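Local atomic coordinates of glycoside Hydrolase Family 43_12 (Metagenome, PDB entry 7JVH), a protein that probably hydrolyses glycosidic bonds in plant cell-wall polysaccharides such as xylan or arabinoxylan, as a gut-metagenome member of glycoside hydrolase family 43. Residues K24-T36 with A411-A423. Numbering follows the deposited sequence.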
# COMPACT_ATOMS: atom_id res chain seq x y z
N LYS A 24 23.91 -19.03 -10.63
CA LYS A 24 23.37 -20.31 -11.18
C LYS A 24 22.87 -21.25 -10.08
O LYS A 24 23.19 -21.05 -8.91
CB LYS A 24 24.44 -21.03 -11.99
CG LYS A 24 24.95 -20.22 -13.16
CD LYS A 24 26.05 -20.94 -13.91
CE LYS A 24 26.77 -19.99 -14.85
NZ LYS A 24 28.02 -20.61 -15.36
N VAL A 25 22.14 -22.28 -10.49
CA VAL A 25 21.44 -23.27 -9.63
C VAL A 25 20.67 -22.60 -8.50
O VAL A 25 21.25 -21.99 -7.61
CB VAL A 25 22.37 -24.40 -9.08
CG1 VAL A 25 23.10 -25.11 -10.22
CG2 VAL A 25 23.34 -23.90 -8.04
N PRO A 26 19.32 -22.68 -8.49
CA PRO A 26 18.52 -22.05 -7.43
C PRO A 26 18.76 -22.63 -6.03
O PRO A 26 19.20 -23.76 -5.90
CB PRO A 26 17.08 -22.35 -7.88
CG PRO A 26 17.15 -22.77 -9.29
CD PRO A 26 18.49 -23.39 -9.48
N ALA A 27 18.45 -21.84 -5.00
CA ALA A 27 18.63 -22.22 -3.61
C ALA A 27 17.51 -23.12 -3.10
O ALA A 27 17.71 -23.94 -2.21
CB ALA A 27 18.72 -20.99 -2.74
N ALA A 28 16.31 -22.93 -3.67
CA ALA A 28 15.13 -23.70 -3.31
C ALA A 28 14.00 -23.52 -4.31
O ALA A 28 14.01 -22.58 -5.11
CB ALA A 28 14.67 -23.32 -1.91
N THR A 29 13.04 -24.44 -4.25
CA THR A 29 11.77 -24.36 -4.97
C THR A 29 10.63 -24.40 -3.95
O THR A 29 10.42 -25.41 -3.29
CB THR A 29 11.63 -25.50 -5.99
OG1 THR A 29 12.74 -25.46 -6.89
CG2 THR A 29 10.36 -25.36 -6.81
N PHE A 30 9.90 -23.28 -3.83
CA PHE A 30 8.76 -23.16 -2.93
C PHE A 30 7.53 -23.64 -3.68
O PHE A 30 7.10 -23.00 -4.64
CB PHE A 30 8.60 -21.73 -2.45
CG PHE A 30 9.79 -21.20 -1.70
CD1 PHE A 30 10.88 -20.66 -2.37
CD2 PHE A 30 9.83 -21.24 -0.31
CE1 PHE A 30 11.98 -20.18 -1.68
CE2 PHE A 30 10.93 -20.77 0.38
CZ PHE A 30 12.01 -20.22 -0.30
N THR A 31 6.98 -24.78 -3.23
CA THR A 31 5.89 -25.47 -3.91
C THR A 31 4.51 -24.97 -3.47
O THR A 31 3.53 -25.22 -4.15
CB THR A 31 5.99 -26.99 -3.67
OG1 THR A 31 5.12 -27.69 -4.54
CG2 THR A 31 5.59 -27.33 -2.26
N ASN A 32 4.46 -24.31 -2.31
CA ASN A 32 3.25 -23.73 -1.75
C ASN A 32 3.51 -22.49 -0.89
O ASN A 32 4.53 -22.39 -0.22
CB ASN A 32 2.52 -24.74 -0.87
CG ASN A 32 1.27 -24.15 -0.21
OD1 ASN A 32 1.24 -23.90 0.99
ND2 ASN A 32 0.25 -23.90 -1.02
N PHE A 33 2.56 -21.55 -0.92
CA PHE A 33 2.39 -20.56 0.13
C PHE A 33 0.91 -20.48 0.50
O PHE A 33 0.06 -20.38 -0.39
CB PHE A 33 2.91 -19.17 -0.28
CG PHE A 33 3.07 -18.24 0.88
CD1 PHE A 33 2.02 -17.46 1.33
CD2 PHE A 33 4.28 -18.16 1.54
CE1 PHE A 33 2.18 -16.61 2.42
CE2 PHE A 33 4.45 -17.29 2.63
CZ PHE A 33 3.39 -16.52 3.07
N THR A 34 0.62 -20.51 1.80
CA THR A 34 -0.74 -20.37 2.31
C THR A 34 -0.77 -19.23 3.31
O THR A 34 0.06 -19.18 4.20
CB THR A 34 -1.26 -21.68 3.00
OG1 THR A 34 -1.20 -22.75 2.06
CG2 THR A 34 -2.68 -21.53 3.47
N TYR A 35 -1.74 -18.33 3.13
CA TYR A 35 -1.98 -17.21 4.03
C TYR A 35 -3.44 -17.24 4.49
O TYR A 35 -4.35 -17.26 3.65
CB TYR A 35 -1.66 -15.87 3.33
CG TYR A 35 -2.05 -14.64 4.14
CD1 TYR A 35 -1.21 -14.14 5.13
CD2 TYR A 35 -3.25 -13.98 3.90
CE1 TYR A 35 -1.56 -13.03 5.87
CE2 TYR A 35 -3.61 -12.86 4.64
CZ TYR A 35 -2.76 -12.38 5.61
OH TYR A 35 -3.12 -11.26 6.34
N THR A 36 -3.64 -17.24 5.81
CA THR A 36 -4.95 -17.29 6.43
C THR A 36 -5.13 -16.15 7.42
O THR A 36 -4.43 -16.09 8.42
CB THR A 36 -5.21 -18.66 7.16
OG1 THR A 36 -5.21 -19.72 6.19
CG2 THR A 36 -6.55 -18.66 7.91
N ALA A 411 8.91 -23.54 -12.26
CA ALA A 411 9.39 -24.88 -12.59
C ALA A 411 8.46 -25.53 -13.60
O ALA A 411 7.29 -25.14 -13.73
CB ALA A 411 9.51 -25.73 -11.34
N LYS A 412 9.00 -26.52 -14.33
CA LYS A 412 8.23 -27.27 -15.32
C LYS A 412 6.99 -27.92 -14.67
O LYS A 412 5.91 -27.94 -15.26
CB LYS A 412 9.11 -28.30 -16.03
CG LYS A 412 9.70 -29.39 -15.14
CD LYS A 412 10.30 -30.53 -15.97
CE LYS A 412 10.60 -31.79 -15.14
NZ LYS A 412 12.03 -32.22 -15.10
N GLU A 413 7.17 -28.41 -13.44
CA GLU A 413 6.11 -29.03 -12.64
C GLU A 413 5.45 -28.04 -11.67
O GLU A 413 4.58 -28.43 -10.89
CB GLU A 413 6.67 -30.25 -11.88
CG GLU A 413 7.61 -29.95 -10.70
CD GLU A 413 9.05 -29.58 -11.09
OE1 GLU A 413 9.56 -30.08 -12.12
OE2 GLU A 413 9.68 -28.80 -10.34
N GLY A 414 5.88 -26.77 -11.71
CA GLY A 414 5.33 -25.70 -10.89
C GLY A 414 6.13 -25.46 -9.62
O GLY A 414 6.84 -26.35 -9.15
N GLY A 415 6.00 -24.26 -9.07
CA GLY A 415 6.71 -23.85 -7.86
C GLY A 415 7.66 -22.70 -8.13
O GLY A 415 8.16 -22.56 -9.25
N LEU A 416 7.90 -21.88 -7.10
CA LEU A 416 8.83 -20.76 -7.16
C LEU A 416 10.27 -21.21 -7.01
O LEU A 416 10.77 -21.35 -5.89
CB LEU A 416 8.53 -19.72 -6.08
CG LEU A 416 7.42 -18.71 -6.31
CD1 LEU A 416 7.40 -17.69 -5.20
CD2 LEU A 416 7.59 -18.02 -7.64
N GLN A 417 10.94 -21.44 -8.15
CA GLN A 417 12.38 -21.64 -8.23
C GLN A 417 13.03 -20.26 -8.09
O GLN A 417 12.91 -19.45 -9.01
CB GLN A 417 12.75 -22.21 -9.59
CG GLN A 417 12.93 -23.71 -9.63
CD GLN A 417 13.37 -24.18 -10.99
OE1 GLN A 417 14.24 -23.56 -11.63
NE2 GLN A 417 12.78 -25.28 -11.46
N MSE A 418 13.71 -19.99 -6.97
CA MSE A 418 14.33 -18.69 -6.82
C MSE A 418 15.80 -18.82 -6.44
O MSE A 418 16.19 -19.65 -5.62
CB MSE A 418 13.49 -17.78 -5.91
CG MSE A 418 13.54 -18.01 -4.42
SE MSE A 418 12.45 -16.61 -3.50
CE MSE A 418 10.59 -17.19 -3.67
N THR A 419 16.62 -18.01 -7.13
CA THR A 419 18.06 -18.00 -7.04
C THR A 419 18.47 -16.81 -6.18
O THR A 419 17.86 -15.75 -6.25
CB THR A 419 18.67 -17.88 -8.45
OG1 THR A 419 18.10 -18.89 -9.30
CG2 THR A 419 20.18 -18.03 -8.43
N ALA A 420 19.50 -16.99 -5.35
CA ALA A 420 19.92 -15.97 -4.39
C ALA A 420 20.68 -14.85 -5.08
O ALA A 420 21.66 -15.10 -5.77
CB ALA A 420 20.76 -16.58 -3.28
N LEU A 421 20.21 -13.61 -4.90
CA LEU A 421 20.96 -12.41 -5.23
C LEU A 421 22.05 -12.22 -4.18
O LEU A 421 22.09 -12.92 -3.16
CB LEU A 421 20.04 -11.19 -5.27
CG LEU A 421 18.95 -11.15 -6.33
CD1 LEU A 421 18.06 -9.93 -6.15
CD2 LEU A 421 19.53 -11.18 -7.73
N ASP A 422 22.96 -11.26 -4.44
CA ASP A 422 24.11 -11.02 -3.57
C ASP A 422 23.74 -10.46 -2.20
O ASP A 422 24.40 -10.76 -1.21
CB ASP A 422 25.11 -10.11 -4.27
CG ASP A 422 25.86 -10.83 -5.39
OD1 ASP A 422 26.03 -12.07 -5.31
OD2 ASP A 422 26.32 -10.15 -6.33
N ALA A 423 22.68 -9.66 -2.15
CA ALA A 423 22.32 -8.90 -0.96
C ALA A 423 21.73 -9.78 0.13
O ALA A 423 20.88 -10.62 -0.16
CB ALA A 423 21.35 -7.79 -1.32
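At the edge of the Phe30 ring, near its plane, sits the carbonyl O of Leu416, 3.6 Å from Phe30 CD1. The methyl CE of selenomethionine Met418 comes in obliquely instead, 3.7 Å from Phe30 CD1. A bend at chi3 (80°) swings CE to the ring; Met418 SE stands 5.0 Å from the ring centroid, an oblique Met-aromatic contact. On this buried side Leu416 CB also meets Phe30 CB, and Met563 of strand 560-566 touches both Phe30 and Met418. The two strands run antiparallel in one sheet of the C-terminal concanavalin A-like beta-sandwich, so the N-terminal residues of the chain are built into that domain. Two backbone hydrogen bonds join one pair, Phe30 N to Leu416 O 3.0 Å and Leu416 N to Phe30 O 2.8 Å, and Met418 N gives a nearly straight one (164°) to Ala28 O. On the opposite face Thr29 and Gln417 lie side by side, with OG1 of Thr29 3.3 Å from CG of Gln417. A glycine in place of Thr29 would probably leave the Gln417 CG methylene without its neighbour and open a gap over Gly415, where Thr29 CG2 now rests 4.0 Å from Gly415 C.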